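PDB 4FZR: SsfS6 from Streptomyces sp. SF2575, which has the two-domain GT-B fold of the erythromycin biosynthesis protein CIII-like family, with a parallel-stranded alpha/beta core in each half. Local coordinates for residues Leu47-Glu52 with Leu116-Arg121; Trp80-Asn85 with Leu168-Ala173; Val139-Gly144 with Leu175-Phe180. All blocks are in the same frame, centred on the assembly; numbering follows the deposited sequence. Where two conformers were deposited one is given.

Overall arrangement
From the N terminus, strand 45-51 supplies the first half of contact 1, and the loop holding 80-85 opens contact 2 before helix 93-122 returns to close contact 1 at 116-121. Helix 135-143 then opens contact 3; contact 2 closes at 168-173 and contact 3 just afterwards at 175-180. Contact 2 therefore crosses both others, while contacts 1 and 3 follow in series. All three belong to the N-terminal domain, with centres 16 to 21 Å apart. Helix 135-143 packs on helix 93-122, joining contacts 1 and 3, and Leu172 and Leu168 lie against Phe180, joining contacts 2 and 3. Contacts 1 and 2 do not touch.

Contact 1: Leu47-Glu52 with Leu116-Arg121; sequences LVAASE and LALAER
Leu118 places its CD2 methyl over the side chain of Ala49, with CD2 of Leu118 3.9 Å from CB of Ala49. This is a helix-on-sheet contact of a Rossmann-like alpha/beta domain: the C-terminal part of helix 93-122 lies against strand 45-51 of the parallel sheet. The strand's alternation explains which residues take part. Leu47 and Ala49, two apart, direct their CB atoms to the helix, whereas Val48 between them faces away and packs on Val20 of strand 17-21. The backbones stay well separated, since the nearest CA atoms, those of Ala49 and Leu118, are 8.7 Å apart. Leu118 spans this gap with CG anti to the backbone N (chi1 177°), which extends the branch out from the helix to the sheet. No hydrogen bond joins the two segments, and the 102 Å² they bury comes from three residues, all themselves buried. Further apolar cover is supplied by Ala66 of strand 65-67, which touches both leucines, and by Phe222 of the second subunit, which packs on the same pair; the helix-sheet seam thus continues into the subunit interface. Leu47 meets Leu118 tip to tip, and a single methyl of Leu118 serves both neighbours: its CD2 lies 4.2 Å from CD2 of Leu47.

Contact 2: Trp80-Asn85 with Leu168-Ala173; sequences WDREGN and LAPELA
Arg82 and Glu171 form a two-pronged, end-on salt bridge, their side chains arriving from opposite directions. Each terminal nitrogen takes its own oxygen: NH1 of Arg82 is 3.2 Å from OE1 of Glu171 (N-H...O angle 156°), and NH2 of Arg82 is 3.2 Å from OE2 of Glu171 (147°). The second bond uses the syn lone pair of OE2, and the first also meets its oxygen on the syn side. The pairing is not flat, because the guanidinium and carboxylate planes are turned 35° apart. A bend at chi2 swings the carboxylate of Glu171 round to Arg82, although the CB itself does not point there. Two contacts on one rigid group should limit rotation of the guanidinium.

Van der Waals contact is slight. The ring of Pro170 approaches the guanidinium obliquely, with CG of Pro170 4.0 Å from NH1 of Arg82.

Hydrogen bonds within 80-85 shape the base from which the arginine extends. Asp81 to Gly84 is a type I beta turn, and Gly84 N lies 3.0 Å from Asp81 O; OD1 of Asp81 also accepts from Asn85 N at 3.0 Å, the donor lying above the carboxylate plane.

Arg82 reaches helix 169-173 along the flank of helix 93-122, touching Arg106 and Leu109, while its NH1 adds a weak bond to the carbonyl of Glu167 at the end of helix 158-167. Glu171 also rests on Leu109, so the bridge lies against the side of that long helix and links the surface loop to the short helix 169-173.

Contact 3: Val139-Gly144 with Leu175-Phe180; sequences VAATLG and LGLTDF
Leu175, with 62 Å² covered, meets helix 135-143 mainly through its CD1 methyl, with CD2 farther off beside the Thr142 hydroxyl. CD1 sits against the junction of Ala141 and Thr142: CD1 of Leu175 is 3.7 Å from C of Ala141 and 3.6 Å from N of Thr142. It therefore packs on the peptide unit as well as on side chains.

Ala141, covered over 57 Å², offers its CB methyl to two leucines. The CB of Ala141 is 3.8 Å from CD1 of Leu175 and 4.1 Å from CD1 of Leu177. Pro181 also touches Ala141, extending the apolar patch along the loop.

Thr142 contributes 29 Å² and crosses Leu175 at about a right angle. Its OG1 lies 3.4 Å from CD1 of Leu175, a polar atom against a methyl rather than a bond. The hydroxyl is satisfied within its own helix: with OG1 beside the backbone N (chi1 -59°), it turns back to hydrogen-bond the carbonyl of Leu138. No hydrogen bond crosses between the two segments, so the 185 Å² buried rests on van der Waals contact.

Gly176, at positive phi (70°), ends helix 169-173 in a Schellman motif, and Leu175 and Leu177, on either side of the glycine in sequence, both point their CB atoms to helix 135-143, consistent with the chain reversal there. Helix 135-143 links strands 126-130 and 147-150, and the loop leads on to strand 185-188, so a Schellman-capped helix end packs on the helix of the preceding beta-alpha-beta crossover in a Rossmann-like domain.

Contact 1: Leu47-Glu52 with Leu116-Arg121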
ATOM      1  N   LEU A  47      10.888   0.130   5.909  1.00 15.44           N
ATOM      2  CA  LEU A  47      10.427   0.891   7.058  1.00 15.16           C
ATOM      3  C   LEU A  47      10.476   2.377   6.713  1.00 17.14           C
ATOM      4  O   LEU A  47      11.537   2.916   6.394  1.00  9.05           O
ATOM      5  CB  LEU A  47      11.295   0.595   8.284  1.00 18.92           C
ATOM      6  CG  LEU A  47      10.908   1.301   9.588  1.00 18.73           C
ATOM      7  CD1 LEU A  47       9.483   0.969   9.995  1.00 13.15           C
ATOM      8  CD2 LEU A  47      11.870   0.925  10.700  1.00 13.09           C
ATOM      9  N   VAL A  48       9.322   3.035   6.757  1.00 15.26           N
ATOM     10  CA  VAL A  48       9.255   4.459   6.449  1.00 19.02           C
ATOM     11  C   VAL A  48       9.398   5.275   7.727  1.00 18.88           C
ATOM     12  O   VAL A  48       8.593   5.146   8.651  1.00 15.60           O
ATOM     13  CB  VAL A  48       7.941   4.832   5.745  1.00 12.26           C
ATOM     14  CG1 VAL A  48       7.911   6.326   5.432  1.00 10.30           C
ATOM     15  CG2 VAL A  48       7.777   4.009   4.478  1.00  9.83           C
ATOM     16  N   ALA A  49      10.434   6.106   7.775  1.00 16.09           N
ATOM     17  CA  ALA A  49      10.708   6.920   8.950  1.00 21.17           C
ATOM     18  C   ALA A  49      10.416   8.390   8.654  1.00 22.47           C
ATOM     19  O   ALA A  49      10.908   8.944   7.670  1.00 17.03           O
ATOM     20  CB  ALA A  49      12.153   6.735   9.393  1.00 16.94           C
ATOM     21  N   ALA A  50       9.604   9.014   9.503  1.00 21.26           N
ATOM     22  CA  ALA A  50       9.206  10.405   9.304  1.00 23.46           C
ATOM     23  C   ALA A  50       8.718  11.016  10.615  1.00 26.78           C
ATOM     24  O   ALA A  50       8.713  10.351  11.651  1.00 23.65           O
ATOM     25  CB  ALA A  50       8.123  10.497   8.234  1.00 17.30           C
ATOM     26  N   SER A  51       8.312  12.282  10.570  1.00 23.01           N
ATOM     27  CA  SER A  51       7.810  12.964  11.759  1.00 23.53           C
ATOM     28  C   SER A  51       6.542  12.283  12.281  1.00 22.36           C
ATOM     29  O   SER A  51       5.776  11.703  11.513  1.00 22.92           O
ATOM     30  CB  SER A  51       7.537  14.439  11.458  1.00 16.58           C
ATOM     31  OG  SER A  51       6.486  14.587  10.520  1.00 18.02           O
ATOM     32  N   GLU A  52       6.333  12.364  13.592  1.00 23.49           N
ATOM     33  CA  GLU A  52       5.216  11.694  14.252  1.00 22.54           C
ATOM     34  C   GLU A  52       3.886  11.942  13.551  1.00 22.09           C
ATOM     35  O   GLU A  52       3.041  11.047  13.469  1.00 27.94           O
ATOM     36  CB  GLU A  52       5.113  12.166  15.703  1.00 30.12           C
ATOM     37  CG  GLU A  52       3.978  11.522  16.482  1.00 35.47           C
ATOM     38  CD  GLU A  52       4.309  10.110  16.920  1.00 51.36           C
ATOM     39  OE1 GLU A  52       5.399   9.910  17.496  1.00 56.88           O
ATOM     40  OE2 GLU A  52       3.486   9.200  16.681  1.00 53.68           O
ATOM     41  N   LEU A 116      19.079   8.225  13.036  1.00 27.50           N
ATOM     42  CA  LEU A 116      20.339   7.499  13.093  1.00 30.57           C
ATOM     43  C   LEU A 116      20.263   6.369  14.114  1.00 31.33           C
ATOM     44  O   LEU A 116      20.732   5.259  13.856  1.00 30.15           O
ATOM     45  CB  LEU A 116      21.486   8.439  13.451  1.00 29.33           C
ATOM     46  CG  LEU A 116      22.861   7.773  13.442  1.00 38.25           C
ATOM     47  CD1 LEU A 116      23.145   7.132  12.086  1.00 40.23           C
ATOM     48  CD2 LEU A 116      23.948   8.773  13.795  1.00 45.99           C
ATOM     49  N   ALA A 117      19.666   6.656  15.269  1.00 26.45           N
ATOM     50  CA  ALA A 117      19.501   5.657  16.318  1.00 29.03           C
ATOM     51  C   ALA A 117      18.659   4.508  15.786  1.00 33.22           C
ATOM     52  O   ALA A 117      18.955   3.340  16.030  1.00 32.02           O
ATOM     53  CB  ALA A 117      18.845   6.272  17.557  1.00 15.89           C
ATOM     54  N   LEU A 118      17.612   4.850  15.045  1.00 30.81           N
ATOM     55  CA  LEU A 118      16.741   3.846  14.451  1.00 29.78           C
ATOM     56  C   LEU A 118      17.515   2.967  13.469  1.00 28.40           C
ATOM     57  O   LEU A 118      17.375   1.746  13.480  1.00 32.40           O
ATOM     58  CB  LEU A 118      15.568   4.524  13.740  1.00 29.60           C
ATOM     59  CG  LEU A 118      14.597   3.599  13.006  1.00 28.13           C
ATOM     60  CD1 LEU A 118      13.921   2.620  13.964  1.00 30.57           C
ATOM     61  CD2 LEU A 118      13.567   4.427  12.261  1.00 22.04           C
ATOM     62  N   ALA A 119      18.333   3.595  12.629  1.00 28.37           N
ATOM     63  CA  ALA A 119      19.086   2.883  11.596  1.00 29.01           C
ATOM     64  C   ALA A 119      20.159   1.968  12.185  1.00 28.97           C
ATOM     65  O   ALA A 119      20.526   0.957  11.586  1.00 30.88           O
ATOM     66  CB  ALA A 119      19.718   3.876  10.633  1.00 19.84           C
ATOM     67  N   GLU A 120      20.673   2.333  13.352  1.00 29.00           N
ATOM     68  CA  GLU A 120      21.651   1.503  14.042  1.00 37.91           C
ATOM     69  C   GLU A 120      20.994   0.255  14.629  1.00 33.58           C
ATOM     70  O   GLU A 120      21.603  -0.811  14.674  1.00 36.69           O
ATOM     71  CB  GLU A 120      22.345   2.311  15.137  1.00 36.22           C
ATOM     72  CG  GLU A 120      23.482   3.174  14.620  1.00 39.06           C
ATOM     73  CD  GLU A 120      23.829   4.310  15.561  1.00 54.34           C
ATOM     74  OE1 GLU A 120      23.209   4.394  16.642  1.00 49.60           O
ATOM     75  OE2 GLU A 120      24.717   5.121  15.219  1.00 57.96           O
ATOM     76  N   ARG A 121      19.756   0.395  15.089  0.50 31.37           N
ATOM     77  CA  ARG A 121      19.016  -0.741  15.623  0.50 31.93           C
ATOM     78  C   ARG A 121      18.479  -1.621  14.503  0.50 34.10           C
ATOM     79  O   ARG A 121      18.505  -2.848  14.597  0.50 38.87           O
ATOM     80  CB  ARG A 121      17.855  -0.266  16.496  0.50 34.79           C
ATOM     81  CG  ARG A 121      18.264   0.196  17.880  0.50 37.17           C
ATOM     82  CD  ARG A 121      17.054   0.630  18.688  0.50 41.74           C
ATOM     83  NE  ARG A 121      17.368   0.813  20.104  0.50 41.77           N
ATOM     84  CZ  ARG A 121      17.880   1.925  20.628  0.50 44.02           C
ATOM     85  NH1 ARG A 121      18.153   2.972  19.859  0.50 39.15           N
ATOM     86  NH2 ARG A 121      18.127   1.986  21.928  0.50 49.78           N
TER

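Contact 2: Trp80-Asn85 with Leu168-Ala173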
ATOM      1  N   TRP A  80      12.780  30.054  11.736  1.00 32.74           N
ATOM      2  CA  TRP A  80      13.848  30.318  12.702  1.00 29.23           C
ATOM      3  C   TRP A  80      15.153  29.669  12.267  1.00 31.93           C
ATOM      4  O   TRP A  80      15.182  28.491  11.902  1.00 40.78           O
ATOM      5  CB  TRP A  80      13.467  29.831  14.107  1.00 35.83           C
ATOM      6  CG  TRP A  80      12.403  30.663  14.767  1.00 42.45           C
ATOM      7  CD1 TRP A  80      12.589  31.693  15.646  1.00 38.24           C
ATOM      8  CD2 TRP A  80      10.989  30.533  14.595  1.00 33.21           C
ATOM      9  NE1 TRP A  80      11.374  32.211  16.031  1.00 32.89           N
ATOM     10  CE2 TRP A  80      10.377  31.516  15.400  1.00 30.51           C
ATOM     11  CE3 TRP A  80      10.180  29.682  13.839  1.00 30.05           C
ATOM     12  CZ2 TRP A  80       8.992  31.668  15.466  1.00 40.19           C
ATOM     13  CZ3 TRP A  80       8.809  29.833  13.907  1.00 37.11           C
ATOM     14  CH2 TRP A  80       8.229  30.818  14.714  1.00 40.71           C
ATOM     15  N   ASP A  81      16.233  30.444  12.308  1.00 33.89           N
ATOM     16  CA  ASP A  81      17.547  29.930  11.937  1.00 32.56           C
ATOM     17  C   ASP A  81      18.221  29.216  13.109  1.00 32.38           C
ATOM     18  O   ASP A  81      17.656  29.111  14.200  1.00 37.34           O
ATOM     19  CB  ASP A  81      18.437  31.035  11.338  1.00 39.70           C
ATOM     20  CG  ASP A  81      18.775  32.145  12.326  1.00 42.42           C
ATOM     21  OD1 ASP A  81      18.808  31.897  13.550  1.00 38.76           O
ATOM     22  OD2 ASP A  81      19.029  33.280  11.863  1.00 51.24           O
ATOM     23  N   ARG A  82      19.422  28.703  12.870  1.00 31.84           N
ATOM     24  CA  ARG A  82      20.108  27.871  13.852  1.00 32.04           C
ATOM     25  C   ARG A  82      20.472  28.618  15.134  1.00 43.09           C
ATOM     26  O   ARG A  82      20.668  28.002  16.180  1.00 51.16           O
ATOM     27  CB  ARG A  82      21.358  27.254  13.227  1.00 28.72           C
ATOM     28  CG  ARG A  82      21.037  26.320  12.067  1.00 33.95           C
ATOM     29  CD  ARG A  82      22.250  25.553  11.578  1.00 39.43           C
ATOM     30  NE  ARG A  82      22.877  24.779  12.646  1.00 43.67           N
ATOM     31  CZ  ARG A  82      23.670  23.730  12.450  1.00 41.59           C
ATOM     32  NH1 ARG A  82      23.938  23.306  11.220  1.00 44.31           N
ATOM     33  NH2 ARG A  82      24.188  23.097  13.490  1.00 36.65           N
ATOM     34  N   GLU A  83      20.550  29.943  15.059  1.00 50.24           N
ATOM     35  CA  GLU A  83      20.915  30.745  16.222  1.00 56.73           C
ATOM     36  C   GLU A  83      19.699  31.057  17.091  1.00 52.81           C
ATOM     37  O   GLU A  83      19.831  31.631  18.171  1.00 63.90           O
ATOM     38  CB  GLU A  83      21.576  32.052  15.779  1.00 56.18           C
ATOM     39  CG  GLU A  83      22.692  31.868  14.762  1.00 66.17           C
ATOM     40  CD  GLU A  83      24.066  32.106  15.356  1.00 88.43           C
ATOM     41  OE1 GLU A  83      24.839  32.896  14.771  1.00 95.97           O
ATOM     42  OE2 GLU A  83      24.378  31.501  16.403  1.00 83.62           O
ATOM     43  N   GLY A  84      18.517  30.680  16.613  1.00 48.62           N
ATOM     44  CA  GLY A  84      17.283  30.958  17.324  1.00 47.07           C
ATOM     45  C   GLY A  84      16.725  32.319  16.960  1.00 50.98           C
ATOM     46  O   GLY A  84      15.888  32.868  17.677  1.00 54.77           O
ATOM     47  N   ASN A  85      17.194  32.863  15.839  1.00 45.21           N
ATOM     48  CA  ASN A  85      16.734  34.159  15.359  1.00 42.36           C
ATOM     49  C   ASN A  85      15.678  34.009  14.274  1.00 42.12           C
ATOM     50  O   ASN A  85      15.819  33.186  13.367  1.00 42.46           O
ATOM     51  CB  ASN A  85      17.906  34.972  14.805  1.00 51.93           C
ATOM     52  CG  ASN A  85      18.973  35.245  15.846  1.00 55.78           C
ATOM     53  OD1 ASN A  85      18.684  35.353  17.038  1.00 58.05           O
ATOM     54  ND2 ASN A  85      20.217  35.362  15.397  1.00 53.69           N
ATOM     55  N   LEU A 168      24.224  22.396   6.413  1.00 32.30           N
ATOM     56  CA  LEU A 168      24.631  21.209   7.163  1.00 48.52           C
ATOM     57  C   LEU A 168      26.149  21.054   7.233  1.00 45.54           C
ATOM     58  O   LEU A 168      26.654  19.985   7.584  1.00 40.98           O
ATOM     59  CB  LEU A 168      24.019  19.958   6.530  1.00 45.49           C
ATOM     60  CG  LEU A 168      22.513  19.776   6.725  1.00 36.62           C
ATOM     61  CD1 LEU A 168      22.042  18.549   5.965  1.00 38.28           C
ATOM     62  CD2 LEU A 168      22.177  19.664   8.207  1.00 31.61           C
ATOM     63  N   ALA A 169      26.873  22.124   6.917  1.00 43.75           N
ATOM     64  CA  ALA A 169      28.331  22.067   6.841  1.00 45.01           C
ATOM     65  C   ALA A 169      28.967  21.459   8.093  1.00 41.80           C
ATOM     66  O   ALA A 169      29.831  20.589   7.986  1.00 49.12           O
ATOM     67  CB  ALA A 169      28.912  23.455   6.553  1.00 41.81           C
ATOM     68  N   PRO A 170      28.541  21.907   9.287  1.00 49.52           N
ATOM     69  CA  PRO A 170      29.136  21.369  10.517  1.00 37.90           C
ATOM     70  C   PRO A 170      28.933  19.862  10.696  1.00 47.12           C
ATOM     71  O   PRO A 170      29.889  19.164  11.030  1.00 56.96           O
ATOM     72  CB  PRO A 170      28.405  22.136  11.624  1.00 44.25           C
ATOM     73  CG  PRO A 170      27.925  23.379  10.975  1.00 38.03           C
ATOM     74  CD  PRO A 170      27.578  22.985   9.575  1.00 43.15           C
ATOM     75  N   GLU A 171      27.715  19.370  10.483  1.00 48.94           N
ATOM     76  CA  GLU A 171      27.423  17.951  10.690  1.00 51.57           C
ATOM     77  C   GLU A 171      28.204  17.055   9.730  1.00 42.42           C
ATOM     78  O   GLU A 171      28.540  15.919  10.065  1.00 41.17           O
ATOM     79  CB  GLU A 171      25.920  17.676  10.567  1.00 46.62           C
ATOM     80  CG  GLU A 171      25.118  18.072  11.800  1.00 42.35           C
ATOM     81  CD  GLU A 171      25.039  19.574  11.994  1.00 52.13           C
ATOM     82  OE1 GLU A 171      25.062  20.311  10.985  1.00 49.84           O
ATOM     83  OE2 GLU A 171      24.954  20.021  13.159  1.00 55.05           O
ATOM     84  N   LEU A 172      28.490  17.569   8.539  1.00 46.96           N
ATOM     85  CA  LEU A 172      29.274  16.832   7.555  1.00 49.01           C
ATOM     86  C   LEU A 172      30.755  16.834   7.927  1.00 53.04           C
ATOM     87  O   LEU A 172      31.518  15.973   7.485  1.00 49.69           O
ATOM     88  CB  LEU A 172      29.075  17.425   6.158  1.00 48.46           C
ATOM     89  CG  LEU A 172      27.726  17.129   5.498  1.00 41.49           C
ATOM     90  CD1 LEU A 172      27.649  17.765   4.119  1.00 44.62           C
ATOM     91  CD2 LEU A 172      27.504  15.629   5.399  1.00 49.25           C
ATOM     92  N   ALA A 173      31.156  17.802   8.743  1.00 54.93           N
ATOM     93  CA  ALA A 173      32.533  17.880   9.216  1.00 56.71           C
ATOM     94  C   ALA A 173      32.796  16.804  10.269  1.00 50.21           C
ATOM     95  O   ALA A 173      33.891  16.245  10.333  1.00 47.95           O
ATOM     96  CB  ALA A 173      32.831  19.263   9.780  1.00 56.42           C
TER

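Contact 3: Val139-Gly144 with Leu175-Phe180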
ATOM      1  N   VAL A 139      22.302  10.094   7.278  1.00 34.00           N
ATOM      2  CA  VAL A 139      22.291   8.806   7.965  1.00 31.97           C
ATOM      3  C   VAL A 139      23.096   7.781   7.175  1.00 29.53           C
ATOM      4  O   VAL A 139      23.895   7.036   7.739  1.00 33.98           O
ATOM      5  CB  VAL A 139      20.860   8.269   8.166  1.00 28.57           C
ATOM      6  CG1 VAL A 139      20.899   6.889   8.818  1.00 30.59           C
ATOM      7  CG2 VAL A 139      20.047   9.227   9.017  1.00 27.32           C
ATOM      8  N   ALA A 140      22.874   7.752   5.864  1.00 27.60           N
ATOM      9  CA  ALA A 140      23.608   6.859   4.973  1.00 29.53           C
ATOM     10  C   ALA A 140      25.114   7.080   5.098  1.00 35.24           C
ATOM     11  O   ALA A 140      25.875   6.137   5.318  1.00 39.42           O
ATOM     12  CB  ALA A 140      23.160   7.073   3.533  1.00 22.97           C
ATOM     13  N   ALA A 141      25.536   8.332   4.954  1.00 33.68           N
ATOM     14  CA  ALA A 141      26.947   8.689   5.039  1.00 38.01           C
ATOM     15  C   ALA A 141      27.512   8.323   6.406  1.00 40.68           C
ATOM     16  O   ALA A 141      28.693   7.995   6.535  1.00 46.37           O
ATOM     17  CB  ALA A 141      27.128  10.180   4.772  1.00 37.55           C
ATOM     18  N   THR A 142      26.662   8.375   7.425  1.00 40.05           N
ATOM     19  CA  THR A 142      27.092   8.098   8.790  1.00 40.11           C
ATOM     20  C   THR A 142      27.326   6.603   9.016  1.00 42.57           C
ATOM     21  O   THR A 142      28.259   6.222   9.722  1.00 47.52           O
ATOM     22  CB  THR A 142      26.069   8.628   9.826  1.00 39.26           C
ATOM     23  OG1 THR A 142      25.901  10.043   9.664  1.00 38.11           O
ATOM     24  CG2 THR A 142      26.539   8.352  11.242  1.00 36.55           C
ATOM     25  N   LEU A 143      26.488   5.763   8.412  1.00 39.28           N
ATOM     26  CA  LEU A 143      26.605   4.313   8.574  1.00 36.80           C
ATOM     27  C   LEU A 143      27.428   3.684   7.456  1.00 37.67           C
ATOM     28  O   LEU A 143      27.696   2.483   7.475  1.00 46.02           O
ATOM     29  CB  LEU A 143      25.224   3.651   8.587  1.00 37.08           C
ATOM     30  CG  LEU A 143      24.209   4.035   9.664  1.00 37.99           C
ATOM     31  CD1 LEU A 143      22.980   3.147   9.530  1.00 30.80           C
ATOM     32  CD2 LEU A 143      24.798   3.930  11.061  1.00 39.04           C
ATOM     33  N   GLY A 144      27.812   4.489   6.473  1.00 36.03           N
ATOM     34  CA  GLY A 144      28.558   3.990   5.333  1.00 33.62           C
ATOM     35  C   GLY A 144      27.768   3.000   4.495  1.00 46.07           C
ATOM     36  O   GLY A 144      28.253   1.907   4.196  1.00 49.83           O
ATOM     37  N   LEU A 175      31.683  14.014  10.152  1.00 51.96           N
ATOM     38  CA  LEU A 175      31.879  12.809   9.354  1.00 51.60           C
ATOM     39  C   LEU A 175      33.156  12.890   8.520  1.00 57.58           C
ATOM     40  O   LEU A 175      33.522  11.929   7.844  1.00 63.65           O
ATOM     41  CB  LEU A 175      30.684  12.591   8.420  1.00 50.42           C
ATOM     42  CG  LEU A 175      29.334  12.226   9.042  1.00 48.74           C
ATOM     43  CD1 LEU A 175      28.499  11.443   8.035  1.00 45.71           C
ATOM     44  CD2 LEU A 175      29.512  11.439  10.328  1.00 45.93           C
ATOM     45  N   GLY A 176      33.830  14.035   8.566  1.00 59.87           N
ATOM     46  CA  GLY A 176      35.009  14.255   7.749  1.00 48.98           C
ATOM     47  C   GLY A 176      34.620  14.390   6.290  1.00 61.87           C
ATOM     48  O   GLY A 176      35.230  13.772   5.418  1.00 66.58           O
ATOM     49  N   LEU A 177      33.592  15.197   6.036  1.00 64.94           N
ATOM     50  CA  LEU A 177      33.062  15.387   4.688  1.00 56.73           C
ATOM     51  C   LEU A 177      32.690  16.848   4.456  1.00 54.97           C
ATOM     52  O   LEU A 177      32.386  17.578   5.399  1.00 61.08           O
ATOM     53  CB  LEU A 177      31.820  14.518   4.476  1.00 54.57           C
ATOM     54  CG  LEU A 177      31.996  13.005   4.622  1.00 62.69           C
ATOM     55  CD1 LEU A 177      30.657  12.345   4.923  1.00 49.13           C
ATOM     56  CD2 LEU A 177      32.619  12.403   3.370  1.00 63.19           C
ATOM     57  N   THR A 178      32.713  17.268   3.197  1.00 54.72           N
ATOM     58  CA  THR A 178      32.260  18.605   2.834  1.00 61.17           C
ATOM     59  C   THR A 178      30.961  18.527   2.033  1.00 61.88           C
ATOM     60  O   THR A 178      30.265  19.529   1.856  1.00 53.98           O
ATOM     61  CB  THR A 178      33.327  19.352   2.008  1.00 64.67           C
ATOM     62  OG1 THR A 178      33.388  18.810   0.683  1.00 66.50           O
ATOM     63  CG2 THR A 178      34.693  19.233   2.671  1.00 64.59           C
ATOM     64  N   ASP A 179      30.643  17.327   1.556  1.00 56.45           N
ATOM     65  CA  ASP A 179      29.437  17.091   0.774  1.00 53.74           C
ATOM     66  C   ASP A 179      28.921  15.696   1.100  1.00 54.90           C
ATOM     67  O   ASP A 179      29.598  14.918   1.772  1.00 54.83           O
ATOM     68  CB  ASP A 179      29.754  17.194  -0.720  1.00 57.63           C
ATOM     69  CG  ASP A 179      28.513  17.382  -1.575  1.00 64.97           C
ATOM     70  OD1 ASP A 179      27.426  16.917  -1.175  1.00 57.15           O
ATOM     71  OD2 ASP A 179      28.629  17.995  -2.656  1.00 63.77           O
ATOM     72  N   PHE A 180      27.718  15.381   0.631  1.00 57.23           N
ATOM     73  CA  PHE A 180      27.172  14.043   0.795  1.00 50.64           C
ATOM     74  C   PHE A 180      27.732  13.122  -0.271  1.00 43.67           C
ATOM     75  O   PHE A 180      27.899  13.530  -1.422  1.00 46.73           O
ATOM     76  CB  PHE A 180      25.650  14.062   0.681  1.00 46.43           C
ATOM     77  CG  PHE A 180      24.965  14.712   1.843  1.00 44.02           C
ATOM     78  CD1 PHE A 180      25.016  14.139   3.102  1.00 38.97           C
ATOM     79  CD2 PHE A 180      24.257  15.889   1.675  1.00 39.90           C
ATOM     80  CE1 PHE A 180      24.381  14.732   4.173  1.00 38.83           C
ATOM     81  CE2 PHE A 180      23.619  16.486   2.743  1.00 45.16           C
ATOM     82  CZ  PHE A 180      23.682  15.907   3.993  1.00 38.27           C
TER